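Local coordinates for oxalate biosynthetic component 1 (Burkholderia thailandensis, PDB 5IKZ), which probably makes oxalate from acetyl-CoA and oxaloacetate, joining a TIM-barrel-type keto acid cleavage domain to an alpha/beta-hydrolase-type domain in one chain, at residues L783-T788 with F932-G937. Sequence-based numbering, arbitrary orientation.
Sequences LPSTPT and FAHSSG. With GOL (glycerol), chain C.
The imidazole of His934 looks across to Ser785, whose OG sits obliquely off the ring, 3.9 Å from CD2, while CB of Ser935 lies over one face, offset toward the rim. A glycerol, probably from the crystallisation liquor, fills the edge: its O3 receives a weak bond from His934 NE2 (3.0 Å) and is weakly bonded to Ser785 OG. With its CG anti to the backbone N (chi1 172°), His934 sends ND1 to the carbonyl of Phe974 on the neighbouring strand, which fixes the rotation of the ring. Ser785 is small enough for its OG to fit within 3.4 Å of Ser935 CB, and its hydroxyl supplies the weak bond to the glycerol. The Phe932 ring turns away to stack with Trp780 and Phe805. Leu783 N is bonded to Phe932 O (3.1 Å); after this bond a water links Leu783 O with His934 N. The apolar Leu783 CD1 lies 4.3 Å from Ala933 CB. A type II' turn closes with Gly937 N on His934 O (2.9 Å), and Gly937, having no side chain, lets the turn pack closely on His934 N. Ser935, at phi 58°, tops this sharp turn between strand 929-935 and helix 937-955, with OG bonded to His1069 NE2. Such geometry is that of the nucleophile elbow of alpha/beta hydrolases, with residues 783-788 placed where the family's oxyanion-hole loop usually runs.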
ATOM      1  N   LEU A 783      -2.597  30.177 -14.693  1.00 75.10           N
ATOM      2  CA  LEU A 783      -4.028  29.979 -14.523  1.00 73.74           C
ATOM      3  C   LEU A 783      -4.373  29.857 -13.042  1.00 73.60           C
ATOM      4  O   LEU A 783      -3.567  29.361 -12.253  1.00 78.67           O
ATOM      5  CB  LEU A 783      -4.487  28.738 -15.290  1.00 73.45           C
ATOM      6  CG  LEU A 783      -4.468  28.851 -16.815  1.00 69.81           C
ATOM      7  CD1 LEU A 783      -4.433  27.470 -17.446  1.00 73.88           C
ATOM      8  CD2 LEU A 783      -5.673  29.639 -17.309  1.00 60.61           C
ATOM      9  N   PRO A 784      -5.575  30.311 -12.658  1.00 74.50           N
ATOM     10  CA  PRO A 784      -5.960  30.321 -11.243  1.00 71.79           C
ATOM     11  C   PRO A 784      -6.232  28.931 -10.683  1.00 75.23           C
ATOM     12  O   PRO A 784      -6.561  28.009 -11.431  1.00 70.25           O
ATOM     13  CB  PRO A 784      -7.238  31.162 -11.240  1.00 72.62           C
ATOM     14  CG  PRO A 784      -7.817  30.942 -12.589  1.00 73.54           C
ATOM     15  CD  PRO A 784      -6.644  30.844 -13.520  1.00 75.05           C
ATOM     16  N   SER A 785      -6.088  28.794  -9.370  1.00 81.04           N
ATOM     17  CA  SER A 785      -6.415  27.554  -8.680  1.00 77.81           C
ATOM     18  C   SER A 785      -7.759  27.701  -7.975  1.00 76.03           C
ATOM     19  O   SER A 785      -8.449  28.703  -8.151  1.00 95.89           O
ATOM     20  CB  SER A 785      -5.316  27.186  -7.680  1.00 75.86           C
ATOM     21  OG  SER A 785      -5.617  25.972  -7.013  1.00 92.52           O
ATOM     22  N   THR A 786      -8.125  26.705  -7.177  1.00 72.90           N
ATOM     23  CA  THR A 786      -9.398  26.729  -6.462  1.00 68.02           C
ATOM     24  C   THR A 786      -9.496  27.829  -5.390  1.00 72.45           C
ATOM     25  O   THR A 786     -10.478  28.574  -5.372  1.00 72.56           O
ATOM     26  CB  THR A 786      -9.690  25.366  -5.799  1.00 61.37           C
ATOM     27  OG1 THR A 786      -9.749  24.349  -6.803  1.00 66.33           O
ATOM     28  CG2 THR A 786     -11.013  25.406  -5.050  1.00 53.24           C
ATOM     29  N   PRO A 787      -8.493  27.945  -4.495  1.00 61.65           N
ATOM     30  CA  PRO A 787      -8.691  28.945  -3.441  1.00 63.66           C
ATOM     31  C   PRO A 787      -8.304  30.360  -3.868  1.00 65.99           C
ATOM     32  O   PRO A 787      -8.454  31.298  -3.084  1.00 66.40           O
ATOM     33  CB  PRO A 787      -7.768  28.452  -2.329  1.00 65.01           C
ATOM     34  CG  PRO A 787      -6.627  27.852  -3.070  1.00 52.55           C
ATOM     35  CD  PRO A 787      -7.213  27.230  -4.320  1.00 60.76           C
ATOM     36  N   THR A 788      -7.810  30.506  -5.092  1.00 63.32           N
ATOM     37  CA  THR A 788      -7.360  31.802  -5.583  1.00 66.64           C
ATOM     38  C   THR A 788      -8.509  32.608  -6.182  1.00 75.61           C
ATOM     39  O   THR A 788      -8.596  32.774  -7.400  1.00 79.98           O
ATOM     40  CB  THR A 788      -6.249  31.648  -6.636  1.00 72.25           C
ATOM     41  OG1 THR A 788      -6.789  31.049  -7.821  1.00 87.69           O
ATOM     42  CG2 THR A 788      -5.123  30.777  -6.097  1.00 60.46           C
ATOM     43  N   PHE A 932       0.834  27.764 -17.033  1.00 84.91           N
ATOM     44  CA  PHE A 932       0.958  26.852 -15.903  1.00 73.53           C
ATOM     45  C   PHE A 932      -0.420  26.551 -15.335  1.00 68.05           C
ATOM     46  O   PHE A 932      -1.305  27.407 -15.346  1.00 70.28           O
ATOM     47  CB  PHE A 932       1.857  27.439 -14.814  1.00 75.75           C
ATOM     48  CG  PHE A 932       3.320  27.401 -15.145  1.00 86.66           C
ATOM     49  CD1 PHE A 932       3.953  26.196 -15.408  1.00 81.29           C
ATOM     50  CD2 PHE A 932       4.066  28.567 -15.182  1.00 82.79           C
ATOM     51  CE1 PHE A 932       5.301  26.158 -15.710  1.00 76.10           C
ATOM     52  CE2 PHE A 932       5.414  28.535 -15.484  1.00 82.37           C
ATOM     53  CZ  PHE A 932       6.033  27.329 -15.748  1.00 77.98           C
ATOM     54  N   ALA A 933      -0.602  25.332 -14.843  1.00 68.10           N
ATOM     55  CA  ALA A 933      -1.871  24.941 -14.248  1.00 54.91           C
ATOM     56  C   ALA A 933      -1.647  24.116 -12.990  1.00 66.04           C
ATOM     57  O   ALA A 933      -0.772  23.252 -12.948  1.00 69.24           O
ATOM     58  CB  ALA A 933      -2.713  24.167 -15.249  1.00 65.32           C
ATOM     59  N   HIS A 934      -2.440  24.396 -11.963  1.00 60.44           N
ATOM     60  CA  HIS A 934      -2.388  23.632 -10.726  1.00 66.35           C
ATOM     61  C   HIS A 934      -3.792  23.382 -10.202  1.00 65.59           C
ATOM     62  O   HIS A 934      -4.648  24.267 -10.272  1.00 57.29           O
ATOM     63  CB  HIS A 934      -1.554  24.358  -9.671  1.00 66.28           C
ATOM     64  CG  HIS A 934      -1.618  23.726  -8.315  1.00 68.77           C
ATOM     65  ND1 HIS A 934      -1.103  22.475  -8.052  1.00 61.99           N
ATOM     66  CD2 HIS A 934      -2.144  24.169  -7.148  1.00 70.94           C
ATOM     67  CE1 HIS A 934      -1.305  22.177  -6.781  1.00 61.58           C
ATOM     68  NE2 HIS A 934      -1.934  23.189  -6.210  1.00 65.40           N
ATOM     69  N   SER A 935      -4.019  22.177  -9.685  1.00 65.78           N
ATOM     70  CA  SER A 935      -5.304  21.800  -9.103  1.00 64.57           C
ATOM     71  C   SER A 935      -6.441  21.944 -10.115  1.00 72.96           C
ATOM     72  O   SER A 935      -6.563  21.144 -11.043  1.00 48.12           O
ATOM     73  CB  SER A 935      -5.588  22.640  -7.854  1.00 48.53           C
ATOM     74  OG  SER A 935      -6.764  22.210  -7.195  1.00 56.94           O
ATOM     75  N   SER A 936      -7.261  22.976  -9.936  1.00 73.36           N
ATOM     76  CA  SER A 936      -8.415  23.210 -10.799  1.00 64.13           C
ATOM     77  C   SER A 936      -8.028  23.849 -12.128  1.00 75.95           C
ATOM     78  O   SER A 936      -8.882  24.071 -12.985  1.00 83.55           O
ATOM     79  CB  SER A 936      -9.435  24.100 -10.091  1.00 63.66           C
ATOM     80  OG  SER A 936      -9.756  23.586  -8.813  1.00 91.09           O
ATOM     81  N   GLY A 937      -6.742  24.144 -12.287  1.00 82.94           N
ATOM     82  CA  GLY A 937      -6.250  24.843 -13.460  1.00 76.39           C
ATOM     83  C   GLY A 937      -6.579  24.160 -14.771  1.00 67.39           C
ATOM     84  O   GLY A 937      -7.028  24.807 -15.718  1.00 68.69           O
TER
HETATM   85  C1  GOL C1202      -2.504  23.613  -1.208  1.00 86.60           C
HETATM   86  O1  GOL C1202      -2.084  22.283  -1.002  1.00 75.67           O
HETATM   87  C2  GOL C1202      -2.463  23.942  -2.697  1.00 87.58           C
HETATM   88  O2  GOL C1202      -1.335  24.751  -2.961  1.00 80.07           O
HETATM   89  C3  GOL C1202      -3.740  24.688  -3.075  1.00 79.99           C
HETATM   90  O3  GOL C1202      -3.818  24.846  -4.476  1.00 70.38           O
HETATM   91  O   HOH W   1      -4.130  26.884 -12.141  1.00 62.51           O